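PDB 6CNG: DegV domain-containing protein spr0652 from Streptococcus pneumoniae, which binds a fatty acid, here linoleic acid, and may play a role in lipid transport or fatty acid metabolism. Local coordinates for residues I25-D28 against S29-Y33; I52-D56 against Q57-D61; N187-N191 against G192-K196. One frame throughout, in Å; residues are numbered along the deposited sequence.

Contact 1 of 3, residues I25-D28 against S29-Y33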
loop_
_atom_site.group_PDB
_atom_site.type_symbol
_atom_site.label_atom_id
_atom_site.label_comp_id
_atom_site.label_asym_id
_atom_site.label_seq_id
_atom_site.Cartn_x
_atom_site.Cartn_y
_atom_site.Cartn_z
ATOM N N ILE A 25 -4.203 -4.081 -14.803
ATOM C CA ILE A 25 -3.404 -3.662 -13.662
ATOM C C ILE A 25 -3.835 -4.524 -12.487
ATOM O O ILE A 25 -5.000 -4.485 -12.075
ATOM C CB ILE A 25 -3.599 -2.170 -13.349
ATOM C CG1 ILE A 25 -3.145 -1.317 -14.527
ATOM C CG2 ILE A 25 -2.829 -1.804 -12.096
ATOM C CD1 ILE A 25 -3.547 0.142 -14.394
ATOM N N ILE A 26 -2.895 -5.300 -11.963
ATOM C CA ILE A 26 -3.134 -6.221 -10.858
ATOM C C ILE A 26 -2.357 -5.722 -9.654
ATOM O O ILE A 26 -1.235 -5.246 -9.786
ATOM C CB ILE A 26 -2.701 -7.655 -11.217
ATOM C CG1 ILE A 26 -3.231 -8.047 -12.586
ATOM C CG2 ILE A 26 -3.203 -8.612 -10.166
ATOM C CD1 ILE A 26 -2.816 -9.405 -13.051
ATOM N N ALA A 27 -2.973 -5.791 -8.490
ATOM C CA ALA A 27 -2.291 -5.429 -7.261
ATOM C C ALA A 27 -2.755 -6.361 -6.160
ATOM O O ALA A 27 -3.860 -6.878 -6.209
ATOM C CB ALA A 27 -2.584 -3.974 -6.851
ATOM N N ASP A 28 -1.908 -6.586 -5.173
ATOM C CA ASP A 28 -2.379 -7.307 -3.997
ATOM C C ASP A 28 -3.096 -6.347 -3.030
ATOM O O ASP A 28 -3.132 -5.133 -3.233
ATOM C CB ASP A 28 -1.223 -8.089 -3.365
ATOM C CG ASP A 28 -0.106 -7.199 -2.841
ATOM O OD1 ASP A 28 -0.415 -6.110 -2.287
ATOM O OD2 ASP A 28 1.076 -7.604 -2.954
ATOM N N SER A 29 -3.675 -6.896 -1.958
ATOM C CA SER A 29 -4.495 -6.089 -1.052
ATOM C C SER A 29 -3.676 -5.193 -0.075
ATOM O O SER A 29 -4.258 -4.592 0.847
ATOM C CB SER A 29 -5.541 -6.968 -0.370
ATOM O OG SER A 29 -4.969 -7.874 0.519
ATOM N N GLY A 30 -2.368 -5.045 -0.300
ATOM C CA GLY A 30 -1.621 -3.914 0.204
ATOM C C GLY A 30 -1.926 -2.616 -0.509
ATOM O O GLY A 30 -1.502 -1.557 -0.037
ATOM N N CYS A 31 -2.609 -2.694 -1.657
ATOM C CA CYS A 31 -3.242 -1.567 -2.334
ATOM C C CYS A 31 -4.646 -1.385 -1.776
ATOM O O CYS A 31 -5.380 -2.350 -1.576
ATOM C CB CYS A 31 -3.351 -1.846 -3.836
ATOM S SG CYS A 31 -4.257 -0.651 -4.852
ATOM N N ASP A 32 -5.017 -0.144 -1.541
ATOM C CA ASP A 32 -6.280 0.131 -0.889
ATOM C C ASP A 32 -7.458 0.223 -1.840
ATOM O O ASP A 32 -8.590 0.231 -1.363
ATOM C CB ASP A 32 -6.145 1.431 -0.097
ATOM C CG ASP A 32 -4.955 1.401 0.843
ATOM O OD1 ASP A 32 -4.935 0.571 1.752
ATOM O OD2 ASP A 32 -4.026 2.176 0.631
ATOM N N TYR A 33 -7.223 0.290 -3.151
ATOM C CA TYR A 33 -8.300 0.341 -4.129
ATOM C C TYR A 33 -9.001 -1.010 -4.228
ATOM O O TYR A 33 -8.354 -2.050 -4.361
ATOM C CB TYR A 33 -7.734 0.696 -5.511
ATOM C CG TYR A 33 -7.279 2.123 -5.692
ATOM C CD1 TYR A 33 -8.058 3.182 -5.284
ATOM C CD2 TYR A 33 -6.064 2.402 -6.271
ATOM C CE1 TYR A 33 -7.631 4.483 -5.460
ATOM C CE2 TYR A 33 -5.631 3.685 -6.449
ATOM C CZ TYR A 33 -6.411 4.727 -6.048
ATOM O OH TYR A 33 -5.938 6.014 -6.241
#
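D28 grips the chain after it twice, OD1 holding G30 N and the carbonyl O holding C31 N, forming a type I beta turn from D28 to C31 with an Asx turn at its start. The turn ends the strand 23-28 of the DegV-family fold. The backbone bond runs from C31 N to D28 O, 3.0 Å, and is nearly straight at 166°. Beside it, G30 N gives its hydrogen to D28 OD1, also at 3.0 Å but with a more bent angle of 146°. The N-H comes to the anti side of the carboxylate oxygen, somewhat out of the carboxylate plane. What brings OD1 over the turn is the first torsion of D28 (chi1 63°), which sets CG between the backbone N and the carbonyl carbon and folds the acid back toward the chain that follows. Across the mouth of the turn, A27 CB lies 3.8 Å from C31 CB, an apolar contact between the strand and the residue that closes the turn.

In the next shell, the other carboxylate oxygen, D28 OD2, accepts hydrogen bonds from S113 OG and I106 N, so the buried group is held by three donors (G30 N, S113 OG, I106 N), which fixes its rotation. S29 OG bonds to D61 OD2 and L50 N, and S29 O to S282 OG. D32 binds S282 N through OD1, while D32 N reaches D146 of helix 143-157, the helix whose V145 packs on C31. The turn lies close to the lipid: G30 lies about 6 Å, nearest atoms, from the bound linoleic acid. Finally, C31 SG, anti to its own N, turns beside the onward backbone, where Y33 N donates to it at 3.5 Å.

Contact 2 of 3, residues I52-D56 against Q57-D61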
loop_
_atom_site.group_PDB
_atom_site.type_symbol
_atom_site.label_atom_id
_atom_site.label_comp_id
_atom_site.label_asym_id
_atom_site.label_seq_id
_atom_site.Cartn_x
_atom_site.Cartn_y
_atom_site.Cartn_z
ATOM N N ILE A 52 -6.016 -12.991 6.427
ATOM C CA ILE A 52 -5.717 -12.768 7.833
ATOM C C ILE A 52 -6.438 -13.838 8.636
ATOM O O ILE A 52 -7.662 -13.935 8.577
ATOM C CB ILE A 52 -6.178 -11.378 8.287
ATOM C CG1 ILE A 52 -5.368 -10.304 7.543
ATOM C CG2 ILE A 52 -6.017 -11.230 9.775
ATOM C CD1 ILE A 52 -6.139 -9.070 7.230
ATOM N N GLN A 53 -5.688 -14.634 9.372
ATOM C CA GLN A 53 -6.248 -15.712 10.176
ATOM C C GLN A 53 -6.376 -15.246 11.622
ATOM O O GLN A 53 -5.384 -14.838 12.229
ATOM C CB GLN A 53 -5.330 -16.931 10.086
ATOM C CG GLN A 53 -5.814 -18.186 10.844
ATOM C CD GLN A 53 -4.668 -19.044 11.436
ATOM O OE1 GLN A 53 -4.334 -18.944 12.628
ATOM N NE2 GLN A 53 -4.075 -19.890 10.602
ATOM N N VAL A 54 -7.593 -15.309 12.167
ATOM C CA VAL A 54 -7.861 -15.018 13.573
ATOM C C VAL A 54 -8.446 -16.270 14.203
ATOM O O VAL A 54 -9.590 -16.628 13.920
ATOM C CB VAL A 54 -8.827 -13.845 13.735
ATOM C CG1 VAL A 54 -8.933 -13.477 15.156
ATOM C CG2 VAL A 54 -8.370 -12.670 12.897
ATOM N N ALA A 55 -7.683 -16.910 15.080
ATOM C CA ALA A 55 -8.009 -18.240 15.641
ATOM C C ALA A 55 -8.251 -19.208 14.480
ATOM O O ALA A 55 -7.418 -19.261 13.569
ATOM C CB ALA A 55 -9.117 -18.117 16.678
ATOM N N ASP A 56 -9.348 -19.979 14.463
ATOM C CA ASP A 56 -9.638 -20.895 13.357
ATOM C C ASP A 56 -10.579 -20.293 12.302
ATOM O O ASP A 56 -11.165 -21.038 11.514
ATOM C CB ASP A 56 -10.120 -22.278 13.837
ATOM C CG ASP A 56 -11.256 -22.212 14.856
ATOM O OD1 ASP A 56 -11.576 -21.102 15.340
ATOM O OD2 ASP A 56 -11.828 -23.289 15.182
ATOM N N GLN A 57 -10.688 -18.963 12.241
ATOM C CA GLN A 57 -11.449 -18.259 11.214
ATOM C C GLN A 57 -10.510 -17.534 10.247
ATOM O O GLN A 57 -9.494 -16.962 10.644
ATOM C CB GLN A 57 -12.395 -17.238 11.854
ATOM C CG GLN A 57 -13.266 -16.498 10.870
ATOM C CD GLN A 57 -14.445 -15.797 11.530
ATOM O OE1 GLN A 57 -14.423 -15.479 12.734
ATOM N NE2 GLN A 57 -15.493 -15.550 10.737
ATOM N N VAL A 58 -10.855 -17.548 8.974
ATOM C CA VAL A 58 -10.043 -16.907 7.952
ATOM C C VAL A 58 -10.834 -15.781 7.305
ATOM O O VAL A 58 -12.010 -15.941 6.964
ATOM C CB VAL A 58 -9.557 -17.907 6.893
ATOM C CG1 VAL A 58 -8.886 -17.170 5.790
ATOM C CG2 VAL A 58 -8.617 -18.901 7.504
ATOM N N PHE A 59 -10.182 -14.646 7.143
ATOM C CA PHE A 59 -10.767 -13.497 6.492
ATOM C C PHE A 59 -9.986 -13.260 5.214
ATOM O O PHE A 59 -8.749 -13.202 5.225
ATOM C CB PHE A 59 -10.691 -12.285 7.408
ATOM C CG PHE A 59 -11.443 -12.452 8.693
ATOM C CD1 PHE A 59 -10.838 -13.020 9.799
ATOM C CD2 PHE A 59 -12.760 -12.028 8.807
ATOM C CE1 PHE A 59 -11.531 -13.163 10.975
ATOM C CE2 PHE A 59 -13.460 -12.172 9.995
ATOM C CZ PHE A 59 -12.848 -12.732 11.076
ATOM N N VAL A 60 -10.700 -13.170 4.115
ATOM C CA VAL A 60 -10.085 -12.895 2.831
ATOM C C VAL A 60 -10.288 -11.422 2.531
ATOM O O VAL A 60 -11.402 -10.904 2.646
ATOM C CB VAL A 60 -10.672 -13.786 1.735
ATOM C CG1 VAL A 60 -10.028 -13.445 0.419
ATOM C CG2 VAL A 60 -10.432 -15.222 2.086
ATOM N N ASP A 61 -9.194 -10.746 2.178
ATOM C CA ASP A 61 -9.184 -9.292 2.042
ATOM C C ASP A 61 -9.560 -8.898 0.621
ATOM O O ASP A 61 -8.761 -8.359 -0.143
ATOM C CB ASP A 61 -7.819 -8.733 2.418
ATOM C CG ASP A 61 -7.799 -7.193 2.530
ATOM O OD1 ASP A 61 -8.858 -6.551 2.619
ATOM O OD2 ASP A 61 -6.694 -6.622 2.541
HETATM O O HOH W 1 -12.020 -16.517 14.942
#
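V54 and F59 make the close part of this contact: V54 CG2 lies 3.7 Å from F59 CE1, the side chains meeting at a slant. They share with I52 the face of the hairpin that turns to helix 67-76, where M70 meets I52 and F59, and T73 meets V54. The F59 ring leaves its CB with CG on the side of the backbone N (chi1 -62°), and this brings the ring edge to I52 O, in plane, with CD1 3.5 Å away. I52 O also accepts a hydrogen bond from F59 N at 3.0 Å, and I52 N returns one to F59 O.

The other face is looser. Q53 and V58 form the non-hydrogen-bonded pair, exposed, with Q53 CG and V58 CG2 no nearer than 4.4 Å. At the turn, Q57 starts on the V54 and F59 face but its extended chain leads away. A water donates to V54 O at 2.6 Å and, weakly, to Q57 OE1. V54 O also accepts from Q57 N, above the carbonyl plane, while V54 N gives its hydrogen to Q57 O at 2.9 Å. These bonds close a beta hairpin whose two-residue loop, A55-D56, makes a type II' turn.

Contact 3 of 3, residues N187-N191 against G192-K196; sequences NLVKN and GRLSK. With EIC (linoleic acid), chain C.
The R193 guanidinium carries linoleic acid on one face: C3 of the lipid stands over its centre, 3.7 Å above the plane. At its edge, in plane, a water accepts from R193 NH2 at 2.9 Å and donates to N191 OD1 at 2.6 Å, tying the guanidinium to the amide of N191. The two planes are 25° apart, and N191 CB comes to 3.7 Å from R193 NH2. N191 is held in turn by ND2, which donates to N187 O at 2.9 Å, close to its own amide plane, and to S81 O. A bend at the CB-CG bond (chi2 123°) carries R193 toward the lipid, with NE bonded to L110 O. The lipid carboxylate itself bonds S111 OG.

Behind these groups a Schellman motif with G192, of positive phi, as C-prime residue ends the helix 186-190: R193 N binds L188 O at 2.9 Å, and G192 N binds V189 O. L188 CB meets L194 CB at 4.0 Å, closing the apolar side, while the K196 methylenes pass obliquely by V189 CG1. A second water donates to both V189 O and L194 O. S195 then caps I198 N at the start of helix 196-201. L188 and L194 rest on L219 of strand 219-226, L188 and N191 on helix 283-289, and R193 touches S83 of strand 82-84.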
loop_
_atom_site.group_PDB
_atom_site.type_symbol
_atom_site.label_atom_id
_atom_site.label_comp_id
_atom_site.label_asym_id
_atom_site.label_seq_id
_atom_site.Cartn_x
_atom_site.Cartn_y
_atom_site.Cartn_z
ATOM N N ASN A 187 0.745 -5.751 15.931
ATOM C CA ASN A 187 0.600 -6.827 14.967
ATOM C C ASN A 187 1.836 -6.967 14.098
ATOM O O ASN A 187 2.211 -8.079 13.729
ATOM C CB ASN A 187 -0.638 -6.613 14.117
ATOM C CG ASN A 187 -1.912 -6.916 14.874
ATOM O OD1 ASN A 187 -1.905 -7.547 15.916
ATOM N ND2 ASN A 187 -2.998 -6.438 14.367
ATOM N N LEU A 188 2.467 -5.854 13.743
ATOM C CA LEU A 188 3.757 -5.921 13.067
ATOM C C LEU A 188 4.772 -6.719 13.880
ATOM O O LEU A 188 5.444 -7.614 13.360
ATOM C CB LEU A 188 4.277 -4.507 12.815
ATOM C CG LEU A 188 3.594 -3.754 11.686
ATOM C CD1 LEU A 188 3.828 -2.262 11.832
ATOM C CD2 LEU A 188 4.067 -4.268 10.339
ATOM N N VAL A 189 4.908 -6.404 15.158
ATOM C CA VAL A 189 5.876 -7.117 15.987
ATOM C C VAL A 189 5.497 -8.590 16.091
ATOM O O VAL A 189 6.316 -9.477 15.844
ATOM C CB VAL A 189 5.982 -6.432 17.355
ATOM C CG1 VAL A 189 6.851 -7.205 18.273
ATOM C CG2 VAL A 189 6.508 -5.021 17.188
ATOM N N LYS A 190 4.234 -8.869 16.399
ATOM C CA LYS A 190 3.795 -10.243 16.604
ATOM C C LYS A 190 4.034 -11.113 15.385
ATOM O O LYS A 190 4.157 -12.337 15.511
ATOM C CB LYS A 190 2.308 -10.253 16.930
ATOM C CG LYS A 190 1.987 -9.747 18.343
ATOM C CD LYS A 190 0.474 -9.441 18.571
ATOM C CE LYS A 190 0.160 -9.199 20.029
ATOM N NZ LYS A 190 -1.229 -8.727 20.275
ATOM N N ASN A 191 4.062 -10.510 14.199
ATOM C CA ASN A 191 4.225 -11.225 12.949
ATOM C C ASN A 191 5.648 -11.161 12.420
ATOM O O ASN A 191 5.895 -11.609 11.305
ATOM C CB ASN A 191 3.247 -10.681 11.907
ATOM C CG ASN A 191 1.860 -11.224 12.068
ATOM O OD1 ASN A 191 1.513 -12.227 11.462
ATOM N ND2 ASN A 191 1.048 -10.549 12.862
ATOM N N GLY A 192 6.580 -10.624 13.196
ATOM C CA GLY A 192 7.980 -10.607 12.814
ATOM C C GLY A 192 8.329 -9.655 11.703
ATOM O O GLY A 192 9.232 -9.946 10.918
ATOM N N ARG A 193 7.649 -8.509 11.628
ATOM C CA ARG A 193 7.904 -7.494 10.611
ATOM C C ARG A 193 8.403 -6.185 11.208
ATOM O O ARG A 193 8.588 -5.199 10.486
ATOM C CB ARG A 193 6.654 -7.278 9.759
ATOM C CG ARG A 193 6.608 -8.197 8.554
ATOM C CD ARG A 193 5.389 -9.029 8.499
ATOM N NE ARG A 193 5.529 -10.067 7.484
ATOM C CZ ARG A 193 4.818 -11.187 7.440
ATOM N NH1 ARG A 193 5.033 -12.057 6.493
ATOM N NH2 ARG A 193 3.882 -11.435 8.316
ATOM N N LEU A 194 8.661 -6.171 12.495
ATOM C CA LEU A 194 9.238 -5.036 13.186
ATOM C C LEU A 194 9.871 -5.608 14.450
ATOM O O LEU A 194 9.295 -6.491 15.085
ATOM C CB LEU A 194 8.169 -4.008 13.517
ATOM C CG LEU A 194 8.662 -2.724 14.135
ATOM C CD1 LEU A 194 9.485 -1.888 13.224
ATOM C CD2 LEU A 194 7.486 -1.959 14.554
ATOM N N SER A 195 11.086 -5.150 14.764
ATOM C CA SER A 195 11.814 -5.669 15.913
ATOM C C SER A 195 11.159 -5.212 17.207
ATOM O O SER A 195 10.594 -4.123 17.285
ATOM C CB SER A 195 13.262 -5.162 15.881
ATOM O OG SER A 195 13.294 -3.758 16.050
ATOM N N LYS A 196 11.247 -6.071 18.232
ATOM C CA LYS A 196 10.991 -5.655 19.610
ATOM C C LYS A 196 11.842 -4.456 20.017
ATOM O O LYS A 196 11.388 -3.626 20.804
ATOM C CB LYS A 196 11.257 -6.817 20.568
ATOM C CG LYS A 196 10.168 -7.871 20.639
ATOM C CD LYS A 196 10.227 -8.859 19.493
ATOM C CE LYS A 196 9.332 -10.074 19.787
ATOM N NZ LYS A 196 9.181 -11.037 18.639
HETATM C C1 EIC C . 1.915 -11.405 4.491
HETATM C C2 EIC C . 1.643 -9.905 4.460
HETATM C C3 EIC C . 2.552 -9.099 5.360
HETATM C C4 EIC C . 2.451 -7.619 5.069
HETATM C C5 EIC C . 3.431 -6.812 5.892
HETATM C C6 EIC C . 3.413 -5.333 5.519
HETATM C C7 EIC C . 2.191 -4.576 6.058
HETATM C C8 EIC C . 2.146 -3.158 5.519
HETATM C C9 EIC C . 0.859 -2.523 5.989
HETATM C C10 EIC C . 0.820 -1.766 7.063
HETATM C C11 EIC C . 2.047 -1.488 7.921
HETATM C C12 EIC C . 2.036 0.016 8.161
HETATM C C13 EIC C . 3.066 0.812 7.970
HETATM C C14 EIC C . 4.416 0.300 7.512
HETATM C C15 EIC C . 4.504 0.222 5.990
HETATM C C16 EIC C . 5.886 -0.270 5.587
HETATM C C17 EIC C . 5.975 -0.519 4.110
HETATM C C18 EIC C . 7.352 -1.046 3.771
HETATM O O1 EIC C . 2.578 -11.967 3.577
HETATM O O2 EIC C . 1.469 -12.082 5.449
HETATM O O HOH W 2 9.266 -9.154 15.729
HETATM O O HOH W 3 2.406 -13.685 9.460
#

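In the fold
From the N terminus, contact 1 comes first, closing the turn at the end of strand 23-28. Contact 2 follows, folding strand 57-60 back on strand 43-54, and contact 3 ends helix 186-190 much later in the chain. The three are in series: none nests in or crosses another. Strands 23-28 and 43-54 are parallel neighbours in one sheet, and contacts 1 and 2 touch directly where S29 meets D61, though their centres are about 19 Å apart. Contact 3 touches neither, its nearest atoms lying about 7 Å from contact 2. Strand 82-84 stands between these two, pairing with Q53 through K82 and meeting, through S83, the R193 that packs on the fatty acid.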